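Local coordinates for putative chitobiase (Bacteroides thetaiotaomicron, PDB 3HNM), which is of uncharacterised function but carries an F5/8 type C domain, binds magnesium, and is probably a carbohydrate-binding part of a putative chitobiase, at residues N47-V59 and F82-A94. Sequence-based numbering, arbitrary orientation.
Sequences NNPGTQWLCRWDV and FANPVAPAAHVWA
H91 packs against both L54 and W57. L54 CD1 sits over the centre of the imidazole, 3.7 Å from the H91 ring centroid, a CH-pi contact. The leucine reaches it because CG is anti to the backbone N (chi1 -157°). On W57, H91 NE2 comes over one face of the indole, offset toward the rim. The two rings meet obliquely, with planes at 57°. W93 approaches W57 from the edge: its CH2 lies in the plane of the W57 ring, and the six-membered rings stand rim to rim, nearly perpendicular at 87°. The three rings form an aromatic cluster. With an alanine in place of H91 the imidazole face under L54 and the neighbour over W57 are gone, and the leucine methyls and the indole are likely to be less firmly held.

Q52 sends an extended side chain across the loop 85-91. Its amide end lies beside the H91 ring and backbone and also touches P85 and A89.

Apolar contact continues at P49, whose CB is 3.5 Å from V86 CG1. P49 CG reaches A83 CB at 4.4 Å. The one backbone bond between the segments is weak, from V86 N to P49 O at 3.4 Å.

The contact joins two loops of the F5/8 type C domain, a beta-sandwich family. N48 and T51, in the first loop, belong to the magnesium site with S43, D46 and G158. W57 also makes a cation-pi contact with R154. Strand 156-166 lies between strands 53-54 and 74-83 in their sheet; P49 packs on its Y161, and P85 on its S156.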
ATOM      1  N   ASN A  47       2.704   7.399   8.413  1.00 56.22           N
ATOM      2  CA  ASN A  47       3.802   6.972   9.285  1.00 56.23           C
ATOM      3  C   ASN A  47       3.610   5.707  10.131  1.00 54.50           C
ATOM      4  O   ASN A  47       4.573   4.971  10.333  1.00 54.81           O
ATOM      5  CB  ASN A  47       4.236   8.136  10.193  1.00 58.57           C
ATOM      6  CG  ASN A  47       4.778   9.328   9.403  1.00 60.60           C
ATOM      7  OD1 ASN A  47       4.138   9.802   8.450  1.00 61.49           O
ATOM      8  ND2 ASN A  47       5.952   9.829   9.805  1.00 60.91           N
ATOM      9  N   ASN A  48       2.409   5.432  10.636  1.00 51.83           N
ATOM     10  CA  ASN A  48       2.272   4.213  11.436  1.00 52.09           C
ATOM     11  C   ASN A  48       1.185   3.209  11.046  1.00 51.62           C
ATOM     12  O   ASN A  48       0.169   3.564  10.440  1.00 50.60           O
ATOM     13  CB  ASN A  48       2.132   4.545  12.930  1.00 50.54           C
ATOM     14  CG  ASN A  48       0.817   5.219  13.271  1.00 48.85           C
ATOM     15  OD1 ASN A  48       0.552   6.345  12.850  1.00 47.84           O
ATOM     16  ND2 ASN A  48      -0.013   4.529  14.047  1.00 47.70           N
ATOM     17  N   PRO A  49       1.418   1.918  11.362  1.00 51.52           N
ATOM     18  CA  PRO A  49       0.463   0.843  11.061  1.00 51.83           C
ATOM     19  C   PRO A  49      -0.668   0.854  12.101  1.00 52.69           C
ATOM     20  O   PRO A  49      -1.552  -0.008  12.090  1.00 53.51           O
ATOM     21  CB  PRO A  49       1.310  -0.428  11.170  1.00 51.00           C
ATOM     22  CG  PRO A  49       2.711   0.045  10.953  1.00 50.83           C
ATOM     23  CD  PRO A  49       2.737   1.351  11.700  1.00 51.14           C
ATOM     24  N   GLY A  50      -0.611   1.825  13.016  1.00 52.41           N
ATOM     25  CA  GLY A  50      -1.634   1.950  14.049  1.00 50.47           C
ATOM     26  C   GLY A  50      -2.979   2.348  13.453  1.00 48.98           C
ATOM     27  O   GLY A  50      -4.039   1.979  13.967  1.00 49.33           O
ATOM     28  N   THR A  51      -2.915   3.125  12.375  1.00 46.24           N
ATOM     29  CA  THR A  51      -4.086   3.583  11.644  1.00 44.00           C
ATOM     30  C   THR A  51      -4.174   2.635  10.459  1.00 43.07           C
ATOM     31  O   THR A  51      -3.139   2.182   9.952  1.00 43.66           O
ATOM     32  CB  THR A  51      -3.884   4.975  11.085  1.00 44.40           C
ATOM     33  OG1 THR A  51      -2.773   4.950  10.183  1.00 43.48           O
ATOM     34  CG2 THR A  51      -3.605   5.962  12.196  1.00 43.41           C
ATOM     35  N   GLN A  52      -5.390   2.352   9.994  1.00 40.06           N
ATOM     36  CA  GLN A  52      -5.566   1.417   8.878  1.00 36.18           C
ATOM     37  C   GLN A  52      -6.382   1.971   7.722  1.00 34.83           C
ATOM     38  O   GLN A  52      -6.784   3.128   7.721  1.00 35.94           O
ATOM     39  CB  GLN A  52      -6.258   0.143   9.372  1.00 32.03           C
ATOM     40  CG  GLN A  52      -7.745   0.349   9.576  1.00 26.85           C
ATOM     41  CD  GLN A  52      -8.419  -0.812  10.240  1.00 26.39           C
ATOM     42  OE1 GLN A  52      -9.641  -0.868  10.319  1.00 24.21           O
ATOM     43  NE2 GLN A  52      -7.631  -1.747  10.731  1.00 25.67           N
ATOM     44  N   TRP A  53      -6.598   1.108   6.734  1.00 34.29           N
ATOM     45  CA  TRP A  53      -7.398   1.404   5.547  1.00 32.21           C
ATOM     46  C   TRP A  53      -8.400   0.258   5.435  1.00 31.15           C
ATOM     47  O   TRP A  53      -8.039  -0.904   5.621  1.00 28.63           O
ATOM     48  CB  TRP A  53      -6.535   1.431   4.282  1.00 32.28           C
ATOM     49  CG  TRP A  53      -7.336   1.215   3.023  1.00 32.30           C
ATOM     50  CD1 TRP A  53      -8.035   2.158   2.306  1.00 31.55           C
ATOM     51  CD2 TRP A  53      -7.579  -0.037   2.375  1.00 33.31           C
ATOM     52  NE1 TRP A  53      -8.699   1.566   1.258  1.00 31.14           N
ATOM     53  CE2 TRP A  53      -8.440   0.219   1.275  1.00 34.09           C
ATOM     54  CE3 TRP A  53      -7.158  -1.355   2.620  1.00 32.85           C
ATOM     55  CZ2 TRP A  53      -8.886  -0.806   0.416  1.00 34.74           C
ATOM     56  CZ3 TRP A  53      -7.602  -2.370   1.768  1.00 34.29           C
ATOM     57  CH2 TRP A  53      -8.459  -2.087   0.679  1.00 34.84           C
ATOM     58  N   LEU A  54      -9.650   0.582   5.125  1.00 30.96           N
ATOM     59  CA  LEU A  54     -10.666  -0.447   5.002  1.00 31.56           C
ATOM     60  C   LEU A  54     -11.281  -0.434   3.603  1.00 32.01           C
ATOM     61  O   LEU A  54     -11.549   0.626   3.038  1.00 33.12           O
ATOM     62  CB  LEU A  54     -11.748  -0.242   6.062  1.00 30.00           C
ATOM     63  CG  LEU A  54     -12.536  -1.498   6.412  1.00 31.50           C
ATOM     64  CD1 LEU A  54     -11.569  -2.534   6.982  1.00 30.82           C
ATOM     65  CD2 LEU A  54     -13.641  -1.173   7.421  1.00 31.21           C
ATOM     66  N   CYS A  55     -11.467  -1.623   3.041  1.00 30.74           N
ATOM     67  CA  CYS A  55     -12.058  -1.772   1.714  1.00 31.12           C
ATOM     68  C   CYS A  55     -13.536  -1.373   1.793  1.00 32.07           C
ATOM     69  O   CYS A  55     -14.017  -1.030   2.866  1.00 34.14           O
ATOM     70  CB  CYS A  55     -11.969  -3.226   1.289  1.00 28.94           C
ATOM     71  SG  CYS A  55     -12.765  -4.288   2.472  1.00 27.68           S
ATOM     72  N   ARG A  56     -14.253  -1.418   0.672  1.00 31.34           N
ATOM     73  CA  ARG A  56     -15.669  -1.077   0.689  1.00 30.61           C
ATOM     74  C   ARG A  56     -16.331  -2.179   1.500  1.00 30.94           C
ATOM     75  O   ARG A  56     -16.124  -3.364   1.233  1.00 32.06           O
ATOM     76  CB  ARG A  56     -16.247  -1.056  -0.715  1.00 29.49           C
ATOM     77  CG  ARG A  56     -17.171   0.098  -0.923  1.00 29.24           C
ATOM     78  CD  ARG A  56     -18.074  -0.126  -2.096  1.00 29.51           C
ATOM     79  NE  ARG A  56     -19.196   0.800  -2.046  1.00 30.83           N
ATOM     80  CZ  ARG A  56     -20.311   0.657  -2.746  1.00 31.34           C
ATOM     81  NH1 ARG A  56     -20.453  -0.380  -3.558  1.00 33.88           N
ATOM     82  NH2 ARG A  56     -21.282   1.549  -2.627  1.00 32.49           N
ATOM     83  N   TRP A  57     -17.132  -1.797   2.484  1.00 30.05           N
ATOM     84  CA  TRP A  57     -17.736  -2.788   3.343  1.00 29.28           C
ATOM     85  C   TRP A  57     -19.208  -3.063   3.119  1.00 29.20           C
ATOM     86  O   TRP A  57     -19.679  -4.184   3.347  1.00 28.42           O
ATOM     87  CB  TRP A  57     -17.477  -2.397   4.799  1.00 28.33           C
ATOM     88  CG  TRP A  57     -17.416  -3.559   5.740  1.00 30.08           C
ATOM     89  CD1 TRP A  57     -18.462  -4.169   6.347  1.00 29.78           C
ATOM     90  CD2 TRP A  57     -16.239  -4.266   6.157  1.00 32.12           C
ATOM     91  NE1 TRP A  57     -18.019  -5.216   7.120  1.00 30.74           N
ATOM     92  CE2 TRP A  57     -16.658  -5.300   7.022  1.00 31.71           C
ATOM     93  CE3 TRP A  57     -14.873  -4.126   5.881  1.00 33.36           C
ATOM     94  CZ2 TRP A  57     -15.760  -6.194   7.620  1.00 32.18           C
ATOM     95  CZ3 TRP A  57     -13.978  -5.019   6.475  1.00 34.38           C
ATOM     96  CH2 TRP A  57     -14.430  -6.040   7.336  1.00 32.93           C
ATOM     97  N   ASP A  58     -19.938  -2.054   2.664  1.00 30.52           N
ATOM     98  CA  ASP A  58     -21.375  -2.219   2.445  1.00 31.92           C
ATOM     99  C   ASP A  58     -21.626  -3.109   1.236  1.00 31.84           C
ATOM    100  O   ASP A  58     -22.681  -3.732   1.111  1.00 30.86           O
ATOM    101  CB  ASP A  58     -22.055  -0.857   2.244  1.00 34.72           C
ATOM    102  CG  ASP A  58     -21.886   0.080   3.447  1.00 38.21           C
ATOM    103  OD1 ASP A  58     -21.701  -0.407   4.591  1.00 38.79           O
ATOM    104  OD2 ASP A  58     -21.965   1.314   3.245  1.00 38.63           O
ATOM    105  N   VAL A  59     -20.646  -3.169   0.343  1.00 31.77           N
ATOM    106  CA  VAL A  59     -20.771  -3.991  -0.850  1.00 31.10           C
ATOM    107  C   VAL A  59     -19.421  -4.608  -1.123  1.00 30.80           C
ATOM    108  O   VAL A  59     -18.487  -3.902  -1.503  1.00 33.62           O
ATOM    109  CB  VAL A  59     -21.162  -3.150  -2.072  1.00 30.03           C
ATOM    110  CG1 VAL A  59     -21.424  -4.052  -3.249  1.00 29.55           C
ATOM    111  CG2 VAL A  59     -22.373  -2.306  -1.758  1.00 28.79           C
ATOM    112  N   PHE A  82       4.795  -3.410   2.604  1.00 38.50           N
ATOM    113  CA  PHE A  82       3.643  -2.896   3.334  1.00 39.13           C
ATOM    114  C   PHE A  82       3.561  -3.591   4.683  1.00 39.70           C
ATOM    115  O   PHE A  82       4.370  -4.469   4.985  1.00 40.26           O
ATOM    116  CB  PHE A  82       2.359  -3.123   2.518  1.00 37.71           C
ATOM    117  CG  PHE A  82       2.156  -4.555   2.081  1.00 37.35           C
ATOM    118  CD1 PHE A  82       1.575  -5.488   2.941  1.00 36.64           C
ATOM    119  CD2 PHE A  82       2.557  -4.974   0.811  1.00 36.93           C
ATOM    120  CE1 PHE A  82       1.396  -6.810   2.542  1.00 35.09           C
ATOM    121  CE2 PHE A  82       2.383  -6.298   0.402  1.00 35.73           C
ATOM    122  CZ  PHE A  82       1.801  -7.218   1.269  1.00 35.22           C
ATOM    123  N   ALA A  83       2.593  -3.196   5.498  1.00 39.12           N
ATOM    124  CA  ALA A  83       2.421  -3.809   6.808  1.00 40.56           C
ATOM    125  C   ALA A  83       0.943  -3.931   7.209  1.00 41.15           C
ATOM    126  O   ALA A  83       0.255  -2.929   7.412  1.00 42.23           O
ATOM    127  CB  ALA A  83       3.178  -3.006   7.857  1.00 40.17           C
ATOM    128  N   ASN A  84       0.462  -5.162   7.320  1.00 38.80           N
ATOM    129  CA  ASN A  84      -0.909  -5.393   7.713  1.00 38.66           C
ATOM    130  C   ASN A  84      -1.271  -4.548   8.938  1.00 39.85           C
ATOM    131  O   ASN A  84      -0.392  -4.054   9.654  1.00 39.74           O
ATOM    132  CB  ASN A  84      -1.125  -6.879   7.996  1.00 37.76           C
ATOM    133  CG  ASN A  84      -1.396  -7.670   6.729  1.00 37.76           C
ATOM    134  OD1 ASN A  84      -0.839  -8.758   6.516  1.00 35.61           O
ATOM    135  ND2 ASN A  84      -2.264  -7.124   5.874  1.00 37.95           N
ATOM    136  N   PRO A  85      -2.578  -4.348   9.179  1.00 40.47           N
ATOM    137  CA  PRO A  85      -3.039  -3.555  10.318  1.00 40.80           C
ATOM    138  C   PRO A  85      -2.564  -4.123  11.633  1.00 40.38           C
ATOM    139  O   PRO A  85      -2.352  -5.330  11.763  1.00 39.88           O
ATOM    140  CB  PRO A  85      -4.551  -3.611  10.181  1.00 40.52           C
ATOM    141  CG  PRO A  85      -4.725  -3.627   8.714  1.00 41.26           C
ATOM    142  CD  PRO A  85      -3.708  -4.662   8.290  1.00 40.74           C
ATOM    143  N   VAL A  86      -2.409  -3.235  12.605  1.00 41.38           N
ATOM    144  CA  VAL A  86      -1.962  -3.604  13.937  1.00 43.36           C
ATOM    145  C   VAL A  86      -2.655  -2.738  14.984  1.00 44.64           C
ATOM    146  O   VAL A  86      -2.768  -1.516  14.813  1.00 44.47           O
ATOM    147  CB  VAL A  86      -0.457  -3.401  14.077  1.00 43.33           C
ATOM    148  CG1 VAL A  86      -0.124  -1.915  13.968  1.00 42.35           C
ATOM    149  CG2 VAL A  86       0.018  -3.976  15.389  1.00 42.70           C
ATOM    150  N   ALA A  87      -3.097  -3.369  16.073  1.00 45.80           N
ATOM    151  CA  ALA A  87      -3.787  -2.674  17.171  1.00 45.97           C
ATOM    152  C   ALA A  87      -3.200  -1.287  17.465  1.00 45.80           C
ATOM    153  O   ALA A  87      -1.983  -1.086  17.388  1.00 46.48           O
ATOM    154  CB  ALA A  87      -3.745  -3.541  18.424  1.00 45.24           C
ATOM    155  N   PRO A  88      -4.056  -0.312  17.827  1.00 45.59           N
ATOM    156  CA  PRO A  88      -5.511  -0.359  18.002  1.00 45.39           C
ATOM    157  C   PRO A  88      -6.312  -0.296  16.702  1.00 45.30           C
ATOM    158  O   PRO A  88      -7.369   0.342  16.655  1.00 45.10           O
ATOM    159  CB  PRO A  88      -5.777   0.866  18.863  1.00 45.13           C
ATOM    160  CG  PRO A  88      -4.844   1.865  18.249  1.00 45.03           C
ATOM    161  CD  PRO A  88      -3.555   1.045  18.119  1.00 45.91           C
ATOM    162  N   ALA A  89      -5.807  -0.929  15.647  1.00 44.84           N
ATOM    163  CA  ALA A  89      -6.508  -0.929  14.368  1.00 43.46           C
ATOM    164  C   ALA A  89      -7.774  -1.744  14.549  1.00 42.67           C
ATOM    165  O   ALA A  89      -7.738  -2.861  15.066  1.00 43.00           O
ATOM    166  CB  ALA A  89      -5.636  -1.540  13.290  1.00 44.66           C
ATOM    167  N   ALA A  90      -8.899  -1.188  14.123  1.00 41.15           N
ATOM    168  CA  ALA A  90     -10.172  -1.881  14.286  1.00 40.15           C
ATOM    169  C   ALA A  90     -10.342  -3.142  13.432  1.00 39.97           C
ATOM    170  O   ALA A  90     -11.315  -3.874  13.598  1.00 40.46           O
ATOM    171  CB  ALA A  90     -11.322  -0.912  14.018  1.00 37.40           C
ATOM    172  N   HIS A  91      -9.404  -3.404  12.527  1.00 39.79           N
ATOM    173  CA  HIS A  91      -9.527  -4.570  11.666  1.00 40.01           C
ATOM    174  C   HIS A  91      -8.221  -5.305  11.372  1.00 40.82           C
ATOM    175  O   HIS A  91      -7.776  -5.335  10.223  1.00 41.51           O
ATOM    176  CB  HIS A  91     -10.161  -4.179  10.329  1.00 38.77           C
ATOM    177  CG  HIS A  91     -11.576  -3.697  10.430  1.00 37.40           C
ATOM    178  ND1 HIS A  91     -11.901  -2.416  10.816  1.00 36.54           N
ATOM    179  CD2 HIS A  91     -12.746  -4.305  10.124  1.00 36.37           C
ATOM    180  CE1 HIS A  91     -13.209  -2.252  10.738  1.00 34.04           C
ATOM    181  NE2 HIS A  91     -13.745  -3.383  10.318  1.00 34.15           N
ATOM    182  N   VAL A  92      -7.613  -5.901  12.394  1.00 40.02           N
ATOM    183  CA  VAL A  92      -6.371  -6.640  12.189  1.00 37.45           C
ATOM    184  C   VAL A  92      -6.697  -7.987  11.543  1.00 37.29           C
ATOM    185  O   VAL A  92      -5.863  -8.565  10.839  1.00 38.26           O
ATOM    186  CB  VAL A  92      -5.606  -6.876  13.515  1.00 34.60           C
ATOM    187  CG1 VAL A  92      -5.129  -5.556  14.077  1.00 33.02           C
ATOM    188  CG2 VAL A  92      -6.496  -7.580  14.513  1.00 36.04           C
ATOM    189  N   TRP A  93      -7.912  -8.481  11.772  1.00 35.57           N
ATOM    190  CA  TRP A  93      -8.323  -9.754  11.184  1.00 35.68           C
ATOM    191  C   TRP A  93      -8.617  -9.555   9.689  1.00 36.09           C
ATOM    192  O   TRP A  93      -8.665 -10.517   8.915  1.00 35.36           O
ATOM    193  CB  TRP A  93      -9.572 -10.338  11.899  1.00 34.50           C
ATOM    194  CG  TRP A  93     -10.810  -9.471  11.812  1.00 34.50           C
ATOM    195  CD1 TRP A  93     -11.151  -8.462  12.655  1.00 35.49           C
ATOM    196  CD2 TRP A  93     -11.762  -9.422  10.732  1.00 34.01           C
ATOM    197  NE1 TRP A  93     -12.239  -7.769  12.165  1.00 34.30           N
ATOM    198  CE2 TRP A  93     -12.631  -8.339  10.985  1.00 33.23           C
ATOM    199  CE3 TRP A  93     -11.952 -10.179   9.573  1.00 33.00           C
ATOM    200  CZ2 TRP A  93     -13.669  -7.995  10.130  1.00 32.41           C
ATOM    201  CZ3 TRP A  93     -12.987  -9.834   8.718  1.00 33.20           C
ATOM    202  CH2 TRP A  93     -13.830  -8.751   9.001  1.00 33.00           C
ATOM    203  N   ALA A  94      -8.787  -8.299   9.280  1.00 36.09           N
ATOM    204  CA  ALA A  94      -9.094  -7.982   7.889  1.00 35.82           C
ATOM    205  C   ALA A  94      -7.880  -7.944   6.962  1.00 34.59           C
ATOM    206  O   ALA A  94      -8.035  -8.052   5.750  1.00 33.91           O
ATOM    207  CB  ALA A  94      -9.842  -6.663   7.821  1.00 36.87           C
TER